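Local coordinates for molybdopterin biosynthesis enzyme, MoaB (Thermus thermophilus, PDB 3MCH), which probably binds molybdopterin and takes part in the biosynthesis of the molybdenum cofactor, at residues P44-M49 / A75-T80; D64-N69 / G121-L126; P93-L98 / E140-V145. One frame throughout, in Å; residues are numbered along the deposited sequence.

Contact 1: P44-M49 / A75-T80; sequences PDEPPM and APRDRT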
ATOM      1  N   PRO B  44      20.750 -16.981   6.386  1.00 25.80           N
ATOM      2  CA  PRO B  44      21.428 -15.747   6.793  1.00 26.44           C
ATOM      3  C   PRO B  44      20.756 -14.503   6.208  1.00 27.97           C
ATOM      4  O   PRO B  44      19.898 -14.608   5.332  1.00 27.26           O
ATOM      5  CB  PRO B  44      22.844 -15.932   6.242  1.00 27.48           C
ATOM      6  CG  PRO B  44      23.006 -17.423   6.171  1.00 28.02           C
ATOM      7  CD  PRO B  44      21.670 -17.862   5.648  1.00 25.79           C
ATOM      8  N   ASP B  45      21.154 -13.334   6.703  1.00 29.37           N
ATOM      9  CA  ASP B  45      20.619 -12.066   6.216  1.00 32.44           C
ATOM     10  C   ASP B  45      21.430 -11.765   4.966  1.00 34.53           C
ATOM     11  O   ASP B  45      22.147 -10.768   4.909  1.00 37.17           O
ATOM     12  CB  ASP B  45      20.868 -10.946   7.229  1.00 32.98           C
ATOM     13  CG  ASP B  45      19.815 -10.895   8.310  1.00 34.09           C
ATOM     14  OD1 ASP B  45      18.629 -10.712   7.970  1.00 36.11           O
ATOM     15  OD2 ASP B  45      20.171 -11.036   9.498  1.00 38.11           O
ATOM     16  N   GLU B  46      21.330 -12.639   3.974  1.00 34.95           N
ATOM     17  CA  GLU B  46      22.057 -12.449   2.729  1.00 35.82           C
ATOM     18  C   GLU B  46      21.043 -12.649   1.620  1.00 34.10           C
ATOM     19  O   GLU B  46      20.622 -13.771   1.349  1.00 32.54           O
ATOM     20  CB  GLU B  46      23.231 -13.407   2.528  1.00 37.46           C
ATOM     21  CG  GLU B  46      24.437 -13.111   3.403  1.00 40.13           C
ATOM     22  CD  GLU B  46      25.066 -11.765   3.093  1.00 41.24           C
ATOM     23  OE1 GLU B  46      25.339 -11.495   1.902  1.00 41.98           O
ATOM     24  OE2 GLU B  46      25.295 -10.981   4.040  1.00 40.35           O
ATOM     25  N   PRO B  47      20.638 -11.556   0.958  1.00 34.42           N
ATOM     26  CA  PRO B  47      19.664 -11.628  -0.132  1.00 32.74           C
ATOM     27  C   PRO B  47      19.868 -12.817  -1.076  1.00 31.10           C
ATOM     28  O   PRO B  47      18.918 -13.534  -1.386  1.00 29.32           O
ATOM     29  CB  PRO B  47      19.837 -10.284  -0.827  1.00 32.46           C
ATOM     30  CG  PRO B  47      20.120  -9.371   0.325  1.00 33.36           C
ATOM     31  CD  PRO B  47      21.112 -10.172   1.149  1.00 34.12           C
ATOM     32  N   PRO B  48      21.112 -13.046  -1.541  1.00 28.92           N
ATOM     33  CA  PRO B  48      21.381 -14.166  -2.448  1.00 28.28           C
ATOM     34  C   PRO B  48      20.907 -15.507  -1.894  1.00 27.60           C
ATOM     35  O   PRO B  48      20.313 -16.317  -2.606  1.00 27.08           O
ATOM     36  CB  PRO B  48      22.902 -14.123  -2.607  1.00 28.59           C
ATOM     37  CG  PRO B  48      23.205 -12.677  -2.479  1.00 28.84           C
ATOM     38  CD  PRO B  48      22.335 -12.254  -1.319  1.00 29.68           C
ATOM     39  N   MET B  49      21.178 -15.733  -0.615  1.00 26.71           N
ATOM     40  CA  MET B  49      20.797 -16.978   0.031  1.00 26.26           C
ATOM     41  C   MET B  49      19.304 -17.056   0.308  1.00 25.26           C
ATOM     42  O   MET B  49      18.707 -18.125   0.210  1.00 25.63           O
ATOM     43  CB  MET B  49      21.585 -17.145   1.322  1.00 27.96           C
ATOM     44  CG  MET B  49      23.080 -17.210   1.079  1.00 29.79           C
ATOM     45  SD  MET B  49      23.986 -17.487   2.589  1.00 31.27           S
ATOM     46  CE  MET B  49      23.797 -19.266   2.751  1.00 29.78           C
ATOM     47  N   ALA B  75      16.282  -1.388   9.838  1.00 43.84           N
ATOM     48  CA  ALA B  75      17.734  -1.518   9.896  1.00 46.08           C
ATOM     49  C   ALA B  75      18.294  -1.788   8.504  1.00 47.19           C
ATOM     50  O   ALA B  75      17.711  -2.542   7.723  1.00 48.38           O
ATOM     51  CB  ALA B  75      18.125  -2.643  10.846  1.00 45.94           C
ATOM     52  N   PRO B  76      19.438  -1.168   8.175  1.00 48.17           N
ATOM     53  CA  PRO B  76      20.090  -1.336   6.872  1.00 48.07           C
ATOM     54  C   PRO B  76      20.382  -2.790   6.504  1.00 47.62           C
ATOM     55  O   PRO B  76      20.571  -3.109   5.329  1.00 47.83           O
ATOM     56  CB  PRO B  76      21.367  -0.513   7.023  1.00 47.96           C
ATOM     57  CG  PRO B  76      20.932   0.592   7.929  1.00 48.55           C
ATOM     58  CD  PRO B  76      20.147  -0.159   8.980  1.00 48.49           C
ATOM     59  N   ARG B  77      20.419  -3.669   7.500  1.00 45.81           N
ATOM     60  CA  ARG B  77      20.701  -5.076   7.240  1.00 44.13           C
ATOM     61  C   ARG B  77      19.439  -5.861   6.880  1.00 41.41           C
ATOM     62  O   ARG B  77      19.516  -6.908   6.235  1.00 40.62           O
ATOM     63  CB  ARG B  77      21.386  -5.714   8.452  1.00 45.87           C
ATOM     64  CG  ARG B  77      21.969  -7.093   8.168  1.00 49.14           C
ATOM     65  CD  ARG B  77      23.457  -7.147   8.493  1.00 50.90           C
ATOM     66  NE  ARG B  77      24.054  -8.426   8.110  1.00 53.20           N
ATOM     67  CZ  ARG B  77      24.167  -8.854   6.856  1.00 54.12           C
ATOM     68  NH1 ARG B  77      23.724  -8.105   5.854  1.00 55.34           N
ATOM     69  NH2 ARG B  77      24.721 -10.032   6.601  1.00 55.16           N
ATOM     70  N   ASP B  78      18.281  -5.350   7.292  1.00 38.30           N
ATOM     71  CA  ASP B  78      17.007  -6.004   6.994  1.00 33.89           C
ATOM     72  C   ASP B  78      16.663  -5.817   5.522  1.00 31.03           C
ATOM     73  O   ASP B  78      16.148  -4.770   5.129  1.00 31.45           O
ATOM     74  CB  ASP B  78      15.885  -5.409   7.847  1.00 34.23           C
ATOM     75  CG  ASP B  78      16.160  -5.512   9.332  1.00 35.75           C
ATOM     76  OD1 ASP B  78      16.539  -6.606   9.794  1.00 34.91           O
ATOM     77  OD2 ASP B  78      15.987  -4.499  10.040  1.00 37.07           O
ATOM     78  N   ARG B  79      16.937  -6.833   4.712  1.00 26.48           N
ATOM     79  CA  ARG B  79      16.658  -6.748   3.284  1.00 25.58           C
ATOM     80  C   ARG B  79      15.763  -7.871   2.774  1.00 22.29           C
ATOM     81  O   ARG B  79      15.719  -8.149   1.574  1.00 22.54           O
ATOM     82  CB  ARG B  79      17.973  -6.725   2.500  1.00 28.19           C
ATOM     83  CG  ARG B  79      18.777  -5.450   2.719  1.00 31.70           C
ATOM     84  CD  ARG B  79      20.119  -5.480   1.997  1.00 35.33           C
ATOM     85  NE  ARG B  79      21.062  -6.399   2.628  1.00 38.90           N
ATOM     86  CZ  ARG B  79      22.331  -6.544   2.257  1.00 40.37           C
ATOM     87  NH1 ARG B  79      22.822  -5.832   1.250  1.00 42.69           N
ATOM     88  NH2 ARG B  79      23.115  -7.399   2.899  1.00 40.53           N
ATOM     89  N   THR B  80      15.037  -8.510   3.685  1.00 20.12           N
ATOM     90  CA  THR B  80      14.145  -9.598   3.298  1.00 19.09           C
ATOM     91  C   THR B  80      13.086  -9.135   2.298  1.00 18.47           C
ATOM     92  O   THR B  80      12.762  -9.859   1.358  1.00 18.85           O
ATOM     93  CB  THR B  80      13.454 -10.214   4.534  1.00 19.67           C
ATOM     94  OG1 THR B  80      14.453 -10.752   5.410  1.00 22.59           O
ATOM     95  CG2 THR B  80      12.506 -11.342   4.119  1.00 19.49           C
TER
HETATM   96  O   HOH W   1      17.367  -9.688   5.803  1.00 23.25           O
HETATM   97  O   HOH W   2      21.078  -8.204   4.483  1.00 41.73           O

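Contact 2: D64-N69 / G121-L126; sequences DLILTN and GRTLIL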
ATOM      1  N   ASP B  64       2.904 -24.310  -1.309  1.00 13.79           N
ATOM      2  CA  ASP B  64       1.753 -23.450  -1.550  1.00 13.57           C
ATOM      3  C   ASP B  64       1.907 -22.109  -0.855  1.00 13.84           C
ATOM      4  O   ASP B  64       1.526 -21.069  -1.393  1.00 13.44           O
ATOM      5  CB  ASP B  64       0.483 -24.139  -1.052  1.00 15.04           C
ATOM      6  CG  ASP B  64       0.271 -25.495  -1.698  1.00 17.41           C
ATOM      7  OD1 ASP B  64       0.406 -25.579  -2.940  1.00 18.91           O
ATOM      8  OD2 ASP B  64      -0.033 -26.469  -0.972  1.00 17.85           O
ATOM      9  N   LEU B  65       2.473 -22.144   0.345  1.00 12.14           N
ATOM     10  CA  LEU B  65       2.670 -20.937   1.134  1.00 11.66           C
ATOM     11  C   LEU B  65       4.065 -20.882   1.724  1.00 11.67           C
ATOM     12  O   LEU B  65       4.564 -21.874   2.253  1.00 12.57           O
ATOM     13  CB  LEU B  65       1.656 -20.890   2.287  1.00 11.41           C
ATOM     14  CG  LEU B  65       1.796 -19.732   3.278  1.00 11.73           C
ATOM     15  CD1 LEU B  65       1.369 -18.424   2.616  1.00 11.16           C
ATOM     16  CD2 LEU B  65       0.937 -19.996   4.514  1.00 10.30           C
ATOM     17  N   ILE B  66       4.701 -19.723   1.620  1.00 11.04           N
ATOM     18  CA  ILE B  66       6.007 -19.549   2.227  1.00 12.62           C
ATOM     19  C   ILE B  66       5.898 -18.376   3.182  1.00 13.72           C
ATOM     20  O   ILE B  66       5.559 -17.263   2.780  1.00 13.82           O
ATOM     21  CB  ILE B  66       7.115 -19.238   1.205  1.00 13.08           C
ATOM     22  CG1 ILE B  66       7.325 -20.436   0.282  1.00 15.19           C
ATOM     23  CG2 ILE B  66       8.415 -18.889   1.948  1.00 13.49           C
ATOM     24  CD1 ILE B  66       8.144 -20.144  -0.973  1.00 25.29           C
ATOM     25  N   LEU B  67       6.151 -18.649   4.456  1.00 12.26           N
ATOM     26  CA  LEU B  67       6.121 -17.625   5.481  1.00 11.94           C
ATOM     27  C   LEU B  67       7.551 -17.375   5.939  1.00 12.91           C
ATOM     28  O   LEU B  67       8.149 -18.221   6.612  1.00 13.79           O
ATOM     29  CB  LEU B  67       5.270 -18.079   6.677  1.00 12.07           C
ATOM     30  CG  LEU B  67       3.791 -18.362   6.387  1.00 10.41           C
ATOM     31  CD1 LEU B  67       3.110 -18.946   7.624  1.00 11.31           C
ATOM     32  CD2 LEU B  67       3.093 -17.070   5.963  1.00 10.95           C
ATOM     33  N   THR B  68       8.115 -16.241   5.537  1.00 13.72           N
ATOM     34  CA  THR B  68       9.459 -15.902   5.987  1.00 13.94           C
ATOM     35  C   THR B  68       9.203 -15.061   7.228  1.00 14.12           C
ATOM     36  O   THR B  68       8.115 -14.503   7.389  1.00 15.18           O
ATOM     37  CB  THR B  68      10.250 -15.035   4.965  1.00 14.89           C
ATOM     38  OG1 THR B  68       9.692 -13.713   4.906  1.00 14.80           O
ATOM     39  CG2 THR B  68      10.226 -15.665   3.581  1.00 13.78           C
ATOM     40  N   ASN B  69      10.179 -14.989   8.122  1.00 14.88           N
ATOM     41  CA  ASN B  69      10.030 -14.157   9.299  1.00 15.52           C
ATOM     42  C   ASN B  69      11.377 -13.505   9.570  1.00 17.05           C
ATOM     43  O   ASN B  69      12.420 -14.154   9.462  1.00 18.25           O
ATOM     44  CB  ASN B  69       9.541 -14.972  10.509  1.00 15.83           C
ATOM     45  CG  ASN B  69      10.585 -15.938  11.039  1.00 15.38           C
ATOM     46  OD1 ASN B  69      11.529 -15.541  11.721  1.00 18.90           O
ATOM     47  ND2 ASN B  69      10.418 -17.217  10.724  1.00 16.67           N
ATOM     48  N   GLY B 121       4.934 -18.024  -9.329  1.00 18.53           N
ATOM     49  CA  GLY B 121       4.413 -19.279  -9.843  1.00 18.28           C
ATOM     50  C   GLY B 121       3.071 -19.563  -9.191  1.00 18.67           C
ATOM     51  O   GLY B 121       2.117 -18.813  -9.379  1.00 19.15           O
ATOM     52  N   ARG B 122       2.993 -20.642  -8.420  1.00 18.20           N
ATOM     53  CA  ARG B 122       1.763 -20.991  -7.722  1.00 19.30           C
ATOM     54  C   ARG B 122       2.030 -21.038  -6.225  1.00 17.00           C
ATOM     55  O   ARG B 122       1.474 -21.869  -5.509  1.00 17.78           O
ATOM     56  CB  ARG B 122       1.234 -22.338  -8.210  1.00 23.12           C
ATOM     57  CG  ARG B 122       0.444 -22.245  -9.513  1.00 28.39           C
ATOM     58  CD  ARG B 122       0.198 -23.622 -10.088  1.00 35.40           C
ATOM     59  NE  ARG B 122       1.427 -24.190 -10.632  1.00 41.39           N
ATOM     60  CZ  ARG B 122       1.800 -25.456 -10.480  1.00 43.79           C
ATOM     61  NH1 ARG B 122       2.937 -25.880 -11.015  1.00 45.73           N
ATOM     62  NH2 ARG B 122       1.044 -26.292  -9.780  1.00 45.41           N
ATOM     63  N   THR B 123       2.888 -20.133  -5.768  1.00 16.96           N
ATOM     64  CA  THR B 123       3.257 -20.055  -4.359  1.00 15.45           C
ATOM     65  C   THR B 123       3.028 -18.656  -3.800  1.00 14.91           C
ATOM     66  O   THR B 123       3.474 -17.663  -4.376  1.00 13.64           O
ATOM     67  CB  THR B 123       4.744 -20.419  -4.158  1.00 18.29           C
ATOM     68  OG1 THR B 123       4.992 -21.720  -4.705  1.00 16.68           O
ATOM     69  CG2 THR B 123       5.104 -20.418  -2.671  1.00 18.27           C
ATOM     70  N   LEU B 124       2.319 -18.583  -2.676  1.00 12.98           N
ATOM     71  CA  LEU B 124       2.064 -17.307  -2.020  1.00 12.30           C
ATOM     72  C   LEU B 124       3.172 -17.118  -0.997  1.00 11.77           C
ATOM     73  O   LEU B 124       3.457 -18.027  -0.220  1.00 12.72           O
ATOM     74  CB  LEU B 124       0.701 -17.330  -1.318  1.00 13.16           C
ATOM     75  CG  LEU B 124       0.266 -16.067  -0.574  1.00 13.32           C
ATOM     76  CD1 LEU B 124       0.114 -14.898  -1.545  1.00 13.26           C
ATOM     77  CD2 LEU B 124      -1.056 -16.351   0.133  1.00 14.76           C
ATOM     78  N   ILE B 125       3.788 -15.939  -1.000  1.00 12.42           N
ATOM     79  CA  ILE B 125       4.884 -15.638  -0.091  1.00 11.89           C
ATOM     80  C   ILE B 125       4.582 -14.400   0.740  1.00 12.84           C
ATOM     81  O   ILE B 125       4.242 -13.344   0.197  1.00 12.66           O
ATOM     82  CB  ILE B 125       6.206 -15.400  -0.879  1.00 13.56           C
ATOM     83  CG1 ILE B 125       6.471 -16.588  -1.805  1.00 14.74           C
ATOM     84  CG2 ILE B 125       7.371 -15.203   0.082  1.00 15.71           C
ATOM     85  CD1 ILE B 125       5.763 -16.499  -3.131  1.00 25.29           C
ATOM     86  N   LEU B 126       4.688 -14.544   2.061  1.00 11.11           N
ATOM     87  CA  LEU B 126       4.458 -13.430   2.979  1.00 12.73           C
ATOM     88  C   LEU B 126       5.683 -13.219   3.863  1.00 10.50           C
ATOM     89  O   LEU B 126       6.245 -14.188   4.378  1.00 12.45           O
ATOM     90  CB  LEU B 126       3.254 -13.707   3.891  1.00 13.51           C
ATOM     91  CG  LEU B 126       1.837 -13.423   3.379  1.00 18.42           C
ATOM     92  CD1 LEU B 126       1.523 -14.265   2.164  1.00 18.97           C
ATOM     93  CD2 LEU B 126       0.854 -13.710   4.505  1.00 19.58           C
TER
HETATM   94  O   HOH W   3       1.149 -24.547  -5.293  1.00 22.32           O

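Contact 3: P93-L98 / E140-V145; sequences PGLAEL and EAVLPV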
ATOM      1  N   PRO B  93      -0.538  -6.356  -2.087  1.00 13.96           N
ATOM      2  CA  PRO B  93      -0.432  -5.311  -1.070  1.00 13.08           C
ATOM      3  C   PRO B  93      -1.401  -5.438   0.094  1.00 11.76           C
ATOM      4  O   PRO B  93      -1.051  -5.096   1.221  1.00 12.07           O
ATOM      5  CB  PRO B  93      -0.630  -4.023  -1.872  1.00 14.73           C
ATOM      6  CG  PRO B  93      -1.450  -4.455  -3.040  1.00 15.51           C
ATOM      7  CD  PRO B  93      -0.816  -5.772  -3.412  1.00 14.28           C
ATOM      8  N   GLY B  94      -2.609  -5.920  -0.180  1.00 10.04           N
ATOM      9  CA  GLY B  94      -3.596  -6.071   0.877  1.00 11.13           C
ATOM     10  C   GLY B  94      -3.113  -6.940   2.021  1.00 12.04           C
ATOM     11  O   GLY B  94      -3.468  -6.703   3.182  1.00 12.80           O
ATOM     12  N   LEU B  95      -2.308  -7.951   1.712  1.00 12.09           N
ATOM     13  CA  LEU B  95      -1.801  -8.829   2.764  1.00 11.79           C
ATOM     14  C   LEU B  95      -0.670  -8.151   3.531  1.00 12.35           C
ATOM     15  O   LEU B  95      -0.519  -8.354   4.735  1.00 12.15           O
ATOM     16  CB  LEU B  95      -1.334 -10.164   2.164  1.00 11.37           C
ATOM     17  CG  LEU B  95      -2.475 -11.052   1.653  1.00 11.92           C
ATOM     18  CD1 LEU B  95      -1.921 -12.316   0.993  1.00 14.46           C
ATOM     19  CD2 LEU B  95      -3.380 -11.417   2.831  1.00 13.53           C
ATOM     20  N   ALA B  96       0.122  -7.340   2.831  1.00 11.59           N
ATOM     21  CA  ALA B  96       1.213  -6.614   3.474  1.00 11.93           C
ATOM     22  C   ALA B  96       0.587  -5.623   4.463  1.00 12.08           C
ATOM     23  O   ALA B  96       1.117  -5.394   5.548  1.00 13.78           O
ATOM     24  CB  ALA B  96       2.049  -5.875   2.425  1.00 13.82           C
ATOM     25  N   GLU B  97      -0.550  -5.049   4.083  1.00 11.97           N
ATOM     26  CA  GLU B  97      -1.256  -4.098   4.945  1.00 11.84           C
ATOM     27  C   GLU B  97      -1.813  -4.827   6.171  1.00 13.39           C
ATOM     28  O   GLU B  97      -1.749  -4.324   7.292  1.00 14.05           O
ATOM     29  CB  GLU B  97      -2.394  -3.433   4.158  1.00 14.17           C
ATOM     30  CG  GLU B  97      -1.901  -2.661   2.948  1.00 13.23           C
ATOM     31  CD  GLU B  97      -3.002  -2.293   1.967  1.00 16.67           C
ATOM     32  OE1 GLU B  97      -4.102  -2.883   2.034  1.00 14.90           O
ATOM     33  OE2 GLU B  97      -2.754  -1.415   1.109  1.00 17.35           O
ATOM     34  N   LEU B  98      -2.358  -6.021   5.964  1.00 13.46           N
ATOM     35  CA  LEU B  98      -2.902  -6.774   7.089  1.00 11.66           C
ATOM     36  C   LEU B  98      -1.800  -7.098   8.087  1.00 13.12           C
ATOM     37  O   LEU B  98      -2.009  -7.011   9.302  1.00 13.48           O
ATOM     38  CB  LEU B  98      -3.564  -8.072   6.611  1.00 12.16           C
ATOM     39  CG  LEU B  98      -4.876  -7.940   5.831  1.00 13.12           C
ATOM     40  CD1 LEU B  98      -5.399  -9.324   5.492  1.00 13.66           C
ATOM     41  CD2 LEU B  98      -5.902  -7.170   6.658  1.00 16.21           C
ATOM     42  N   GLU B 140      -1.895 -13.813  12.422  1.00 16.72           N
ATOM     43  CA  GLU B 140      -3.282 -13.941  12.857  1.00 15.94           C
ATOM     44  C   GLU B 140      -4.161 -12.957  12.100  1.00 15.76           C
ATOM     45  O   GLU B 140      -5.339 -13.215  11.875  1.00 16.18           O
ATOM     46  CB  GLU B 140      -3.401 -13.691  14.362  1.00 19.75           C
ATOM     47  CG  GLU B 140      -2.694 -14.735  15.205  1.00 23.55           C
ATOM     48  CD  GLU B 140      -2.868 -14.504  16.692  1.00 28.04           C
ATOM     49  OE1 GLU B 140      -2.695 -13.351  17.135  1.00 30.40           O
ATOM     50  OE2 GLU B 140      -3.169 -15.478  17.417  1.00 29.78           O
ATOM     51  N   ALA B 141      -3.581 -11.828  11.700  1.00 15.24           N
ATOM     52  CA  ALA B 141      -4.329 -10.815  10.964  1.00 15.60           C
ATOM     53  C   ALA B 141      -4.710 -11.298   9.562  1.00 15.29           C
ATOM     54  O   ALA B 141      -5.770 -10.944   9.041  1.00 16.33           O
ATOM     55  CB  ALA B 141      -3.512  -9.522  10.872  1.00 17.64           C
ATOM     56  N   VAL B 142      -3.847 -12.106   8.951  1.00 13.67           N
ATOM     57  CA  VAL B 142      -4.126 -12.615   7.612  1.00 13.31           C
ATOM     58  C   VAL B 142      -4.840 -13.970   7.611  1.00 13.46           C
ATOM     59  O   VAL B 142      -5.502 -14.321   6.640  1.00 13.41           O
ATOM     60  CB  VAL B 142      -2.818 -12.760   6.774  1.00 14.98           C
ATOM     61  CG1 VAL B 142      -2.117 -11.409   6.653  1.00 13.78           C
ATOM     62  CG2 VAL B 142      -1.898 -13.776   7.414  1.00 20.46           C
ATOM     63  N   LEU B 143      -4.720 -14.715   8.705  1.00 14.65           N
ATOM     64  CA  LEU B 143      -5.313 -16.045   8.808  1.00 14.82           C
ATOM     65  C   LEU B 143      -6.742 -16.214   8.286  1.00 14.01           C
ATOM     66  O   LEU B 143      -7.037 -17.182   7.587  1.00 14.49           O
ATOM     67  CB  LEU B 143      -5.245 -16.539  10.262  1.00 16.20           C
ATOM     68  CG  LEU B 143      -5.692 -17.984  10.512  1.00 19.72           C
ATOM     69  CD1 LEU B 143      -4.822 -18.935   9.702  1.00 19.52           C
ATOM     70  CD2 LEU B 143      -5.592 -18.305  12.001  1.00 19.70           C
ATOM     71  N   PRO B 144      -7.653 -15.284   8.621  1.00 15.16           N
ATOM     72  CA  PRO B 144      -9.038 -15.404   8.152  1.00 16.40           C
ATOM     73  C   PRO B 144      -9.248 -15.522   6.643  1.00 16.76           C
ATOM     74  O   PRO B 144     -10.211 -16.145   6.197  1.00 18.44           O
ATOM     75  CB  PRO B 144      -9.704 -14.154   8.722  1.00 15.86           C
ATOM     76  CG  PRO B 144      -8.962 -13.939   9.997  1.00 16.79           C
ATOM     77  CD  PRO B 144      -7.520 -14.158   9.562  1.00 15.82           C
ATOM     78  N   VAL B 145      -8.354 -14.924   5.860  1.00 15.53           N
ATOM     79  CA  VAL B 145      -8.485 -14.958   4.409  1.00 15.56           C
ATOM     80  C   VAL B 145      -7.369 -15.750   3.736  1.00 15.46           C
ATOM     81  O   VAL B 145      -7.305 -15.816   2.514  1.00 15.19           O
ATOM     82  CB  VAL B 145      -8.490 -13.529   3.818  1.00 17.54           C
ATOM     83  CG1 VAL B 145      -9.637 -12.725   4.413  1.00 18.35           C
ATOM     84  CG2 VAL B 145      -7.157 -12.836   4.096  1.00 16.01           C
TER

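Contact 1: P44-M49 / A75-T80
The turn leading from strand 35-43 into helix 47-60 meets the loop that follows strand 65-69 and ends at helix 80-85, and two arginines of that loop, Arg77 and Arg79, reach across to Asp45, Glu46 and Pro47. The one direct hydrogen bond between the segments is part of a salt bridge: NH2 of Arg77 donates to OE2 of Glu46 over 2.8 Å, nearly straight at 169° and within the guanidinium plane, while the carboxylate is turned 51° against that plane. Glu46 starts out away from the loop, and a bend at chi2 (-64°) brings its carboxylate back to the arginine. Asp45, centre of an inverse gamma turn, lays its CB over the middle of the Arg77 guanidinium, 3.9 Å from CZ of Arg77. Pro47 suits the first turn of a helix, where its missing N-H costs nothing, and its ring crosses Arg79 with CD 3.8 Å from NH2 of Arg79, over one face of the guanidinium, toward its rim.

Two waters bridge the segments, one from the Asp45 carboxylate, the other from its carbonyl. The first donates to OD1 of Asp45 and OG1 of Thr80 and accepts from N of Arg79; the second donates to the carbonyls of Asp45 and Arg77 and accepts from NE of Arg79, 2.6 Å away. Long, charged arginines suit this surface position, since they reach a carboxylate and water while their flat ends lie against Asp45 and Pro47.

Asp11, in the loop after strand 2-9, ties the corner together, with a salt bridge to Arg77 and a hydrogen bond from N of Asp45. Val9 touches both Asp45 and Thr80, placing the contact beside strand 2-9 at the starts of helices 47-60 and 80-85.

Contact 2: D64-N69 / G121-L126
Backbone hydrogen bonds join Asp64, Ile66 and Thr68 to Leu124 and Leu126 in a parallel ladder. Leu124 N donates to Asp64 O (2.9 Å), tilted 32° from the carbonyl plane, whereas Ile66 N meets Leu124 O nearly head-on at 2.8 Å. Leu126 N to Ile66 O and Thr68 N to Leu126 O continue the pattern. CA-H...O contacts supplement it, Leu65 CA lying 3.3 Å from Leu124 O.

These are neighbouring parallel strands, 65-69 and 123-128, inside the mixed sheet of an alpha/beta fold, with helices on both faces. Branched aliphatic residues fit such a buried position, having no polar ends to satisfy.

Apolar packing falls on two faces. Leu65 and Leu124 lie side by side against helix 146-154, CD1 of Leu65 being 4.0 Å from CD2 of Leu124; Leu67 CD2 lies against Leu126 CB. On the other face, near helix 47-60, Ile66 CD1 presses tightly on Thr123 CG2 (3.5 Å) and also meets Ile125 CG1 at 4.0 Å. With chi1 at -56°, CG2 of Thr123 stands anti to the backbone N and faces Ile66, while OG1 is left to hydrogen-bond Leu63 O. An alanine in place of Ile125 lacks CG1 and is likely to leave a gap beside Ile66 CD1.

At the strand starts a water donates to Asp64 OD1 and Arg122 O, while Asp64 OD2 accepts from Arg3 N and pairs with Lys156.

Contact 3: P93-L98 / E140-V145
Helix 93-99 and the end of helix 132-142 approach most closely at Leu98 and Ala141, whose CA atoms are 5.8 Å apart. This is helix-to-helix packing on one face of the sheet of the alpha/beta fold, and small or branched aliphatic residues do the touching. Ala141 suits this close approach, its methyl 3.3 Å from the carbonyl O of Leu98.

Val142 fills the groove between Leu95 and Leu98. Its CG1 branch, standing opposite the carbonyl carbon (chi1 -59°), comes 3.6 Å from CB of Leu98 and 4.0 Å from CD2 of Leu95. The valine crosses Leu95 at about a right angle but meets Leu98 more obliquely.

On the sheet side, Leu95 and Val142 both touch Leu126 of strand 123-128. The third subunit covers another side, where Thr107 of that neighbouring chain hydrogen-bonds through OG1 to Ala141 O and also packs on Leu98, and Met109 of the same chain packs on Val145. At the far end of the leucine-valine patch, the CG2 methyl of Val145 lies 4.2 Å from CD1 of Leu98 and equally far from CD2 of Leu95.

Contact 2 lies in the core of the sheet and contact 3 is also buried, whereas contact 1 is at the surface, on the opposite side of the chain's centre from contact 3. Their chemistry follows: charge and water in contact 1, a backbone ladder with aliphatic faces in contact 2, and aliphatic packing in contact 3. Contacts 2 and 3 share a hydrophobic layer, which Leu124 extends by packing on Leu95, and strand 123-128 runs on to helix 132-142. Contact 1 joins contact 2 through Thr80 and Thr68, and helix 47-60 leads into strand 65-69. Contacts 1 and 3 do not meet, their nearest atoms being about 11 Å apart.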